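Side-chain contact in nucleoprotein (Schmallenberg virus, PDB 4JNG), which encapsidates the viral RNA genome, protecting it from nucleases and forming the helical nucleocapsid that serves as template for transcription and replication: residues W103-C108 with D136-Y141. Numbering follows the deposited sequence.
Sequences WIADTC and DGYTMY
The phenol ring of Tyr138 meets Ala105 at its edge, the methyl lying in the ring plane with Ala105 CB 3.7 Å from Tyr138 CD2. One face of the same ring carries the methyl of its own neighbour, Thr139 CG2, 3.4 Å above the plane and displaced toward the rim. Obliquely to the ring lie Ala105 O, 3.7 Å from Tyr138 CE2, and Cys108 CB, at a looser 4.3 Å from Tyr138 CD2. With chi1 at 74°, Tyr138 CG sits between its backbone N and carbonyl carbon, a rotation that lays the CD2–CE2 side against the helix 93-110. Ala105 and Cys108, one helical turn apart, therefore share a single ring, at the place where the first turn of helix 138-142, with Gly137 at its N-cap position, approaches that longer helix. Cys108 also touches Leu115 and Ala118 of helix 112-121, tying the contact to a third helix. Within 103-108, Thr107 OG1 donates to Trp103 O (2.8 Å) from 37° out of the carbonyl plane, while Thr107 N reaches that oxygen from the opposite face. No hydrogen bond joins the two segments and just 130 Å² is buried, so their direct association rests on van der Waals contact with one aromatic side chain.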
loop_
_atom_site.group_PDB
_atom_site.type_symbol
_atom_site.label_atom_id
_atom_site.label_comp_id
_atom_site.label_asym_id
_atom_site.label_seq_id
_atom_site.Cartn_x
_atom_site.Cartn_y
_atom_site.Cartn_z
ATOM N N TRP B 103 -0.409 -36.203 7.030
ATOM C CA TRP B 103 -1.289 -37.340 6.781
ATOM C C TRP B 103 -0.913 -38.031 5.468
ATOM O O TRP B 103 -0.815 -39.252 5.426
ATOM C CB TRP B 103 -2.755 -36.912 6.783
ATOM C CG TRP B 103 -3.689 -38.000 6.362
ATOM C CD1 TRP B 103 -4.107 -39.056 7.112
ATOM C CD2 TRP B 103 -4.303 -38.148 5.084
ATOM N NE1 TRP B 103 -4.955 -39.855 6.383
ATOM C CE2 TRP B 103 -5.088 -39.325 5.129
ATOM C CE3 TRP B 103 -4.264 -37.408 3.899
ATOM C CZ2 TRP B 103 -5.833 -39.770 4.038
ATOM C CZ3 TRP B 103 -5.004 -37.847 2.816
ATOM C CH2 TRP B 103 -5.775 -39.025 2.890
ATOM N N ILE B 104 -0.673 -37.243 4.420
ATOM C CA ILE B 104 -0.292 -37.789 3.118
ATOM C C ILE B 104 0.999 -38.584 3.247
ATOM O O ILE B 104 1.097 -39.712 2.743
ATOM C CB ILE B 104 -0.114 -36.693 2.041
ATOM C CG1 ILE B 104 -1.450 -36.008 1.733
ATOM C CG2 ILE B 104 0.436 -37.288 0.747
ATOM C CD1 ILE B 104 -1.298 -34.670 1.037
ATOM N N ALA B 105 1.984 -37.992 3.920
ATOM C CA ALA B 105 3.277 -38.626 4.109
ATOM C C ALA B 105 3.159 -39.913 4.923
ATOM O O ALA B 105 3.787 -40.924 4.579
ATOM C CB ALA B 105 4.257 -37.660 4.759
ATOM N N ASP B 106 2.341 -39.893 5.977
ATOM C CA ASP B 106 2.080 -41.106 6.760
ATOM C C ASP B 106 1.416 -42.210 5.930
ATOM O O ASP B 106 1.683 -43.393 6.138
ATOM C CB ASP B 106 1.229 -40.799 8.001
ATOM C CG ASP B 106 2.012 -40.056 9.073
ATOM O OD1 ASP B 106 3.253 -40.113 9.035
ATOM O OD2 ASP B 106 1.392 -39.406 9.948
ATOM N N THR B 107 0.555 -41.819 5.000
ATOM C CA THR B 107 -0.083 -42.770 4.098
ATOM C C THR B 107 0.879 -43.248 3.001
ATOM O O THR B 107 0.765 -44.373 2.535
ATOM C CB THR B 107 -1.339 -42.158 3.447
ATOM O OG1 THR B 107 -2.148 -41.537 4.455
ATOM C CG2 THR B 107 -2.148 -43.231 2.748
ATOM N N CYS B 108 1.824 -42.395 2.605
ATOM C CA CYS B 108 2.739 -42.692 1.495
ATOM C C CYS B 108 3.949 -43.501 1.931
ATOM O O CYS B 108 4.490 -44.292 1.153
ATOM C CB CYS B 108 3.213 -41.401 0.825
ATOM S SG CYS B 108 1.964 -40.643 -0.230
ATOM N N ASP B 136 11.320 -36.021 -6.674
ATOM C CA ASP B 136 12.326 -35.765 -5.641
ATOM C C ASP B 136 12.002 -36.438 -4.306
ATOM O O ASP B 136 12.723 -36.243 -3.324
ATOM C CB ASP B 136 12.502 -34.255 -5.442
ATOM C CG ASP B 136 13.188 -33.587 -6.624
ATOM O OD1 ASP B 136 14.202 -34.128 -7.120
ATOM O OD2 ASP B 136 12.728 -32.508 -7.049
ATOM N N GLY B 137 10.933 -37.233 -4.265
ATOM C CA GLY B 137 10.548 -37.936 -3.049
ATOM C C GLY B 137 9.474 -37.185 -2.288
ATOM O O GLY B 137 9.414 -35.951 -2.319
ATOM N N TYR B 138 8.626 -37.941 -1.600
ATOM C CA TYR B 138 7.473 -37.376 -0.894
ATOM C C TYR B 138 7.856 -36.385 0.213
ATOM O O TYR B 138 7.144 -35.410 0.423
ATOM C CB TYR B 138 6.566 -38.491 -0.345
ATOM C CG TYR B 138 7.111 -39.212 0.866
ATOM C CD1 TYR B 138 8.210 -40.064 0.764
ATOM C CD2 TYR B 138 6.530 -39.042 2.116
ATOM C CE1 TYR B 138 8.718 -40.714 1.875
ATOM C CE2 TYR B 138 7.029 -39.690 3.232
ATOM C CZ TYR B 138 8.121 -40.525 3.109
ATOM O OH TYR B 138 8.615 -41.175 4.219
ATOM N N THR B 139 8.981 -36.610 0.893
ATOM C CA THR B 139 9.357 -35.764 2.031
ATOM C C THR B 139 9.776 -34.360 1.593
ATOM O O THR B 139 9.459 -33.388 2.265
ATOM C CB THR B 139 10.468 -36.382 2.916
ATOM O OG1 THR B 139 11.722 -36.362 2.227
ATOM C CG2 THR B 139 10.126 -37.800 3.315
ATOM N N MET B 140 10.472 -34.252 0.465
ATOM C CA MET B 140 10.897 -32.943 -0.038
ATOM C C MET B 140 9.721 -32.171 -0.623
ATOM O O MET B 140 9.531 -30.984 -0.318
ATOM C CB MET B 140 11.992 -33.087 -1.097
ATOM C CG MET B 140 12.677 -31.762 -1.391
ATOM S SD MET B 140 14.093 -31.866 -2.496
ATOM C CE MET B 140 14.108 -30.174 -3.067
ATOM N N TYR B 141 8.942 -32.858 -1.458
ATOM C CA TYR B 141 7.800 -32.278 -2.157
ATOM C C TYR B 141 6.712 -31.802 -1.199
ATOM O O TYR B 141 6.176 -30.711 -1.354
ATOM C CB TYR B 141 7.208 -33.306 -3.135
ATOM C CG TYR B 141 6.139 -32.754 -4.051
ATOM C CD1 TYR B 141 6.475 -31.974 -5.149
ATOM C CD2 TYR B 141 4.791 -33.018 -3.826
ATOM C CE1 TYR B 141 5.505 -31.464 -5.993
ATOM C CE2 TYR B 141 3.811 -32.517 -4.671
ATOM C CZ TYR B 141 4.176 -31.740 -5.751
ATOM O OH TYR B 141 3.203 -31.235 -6.590
#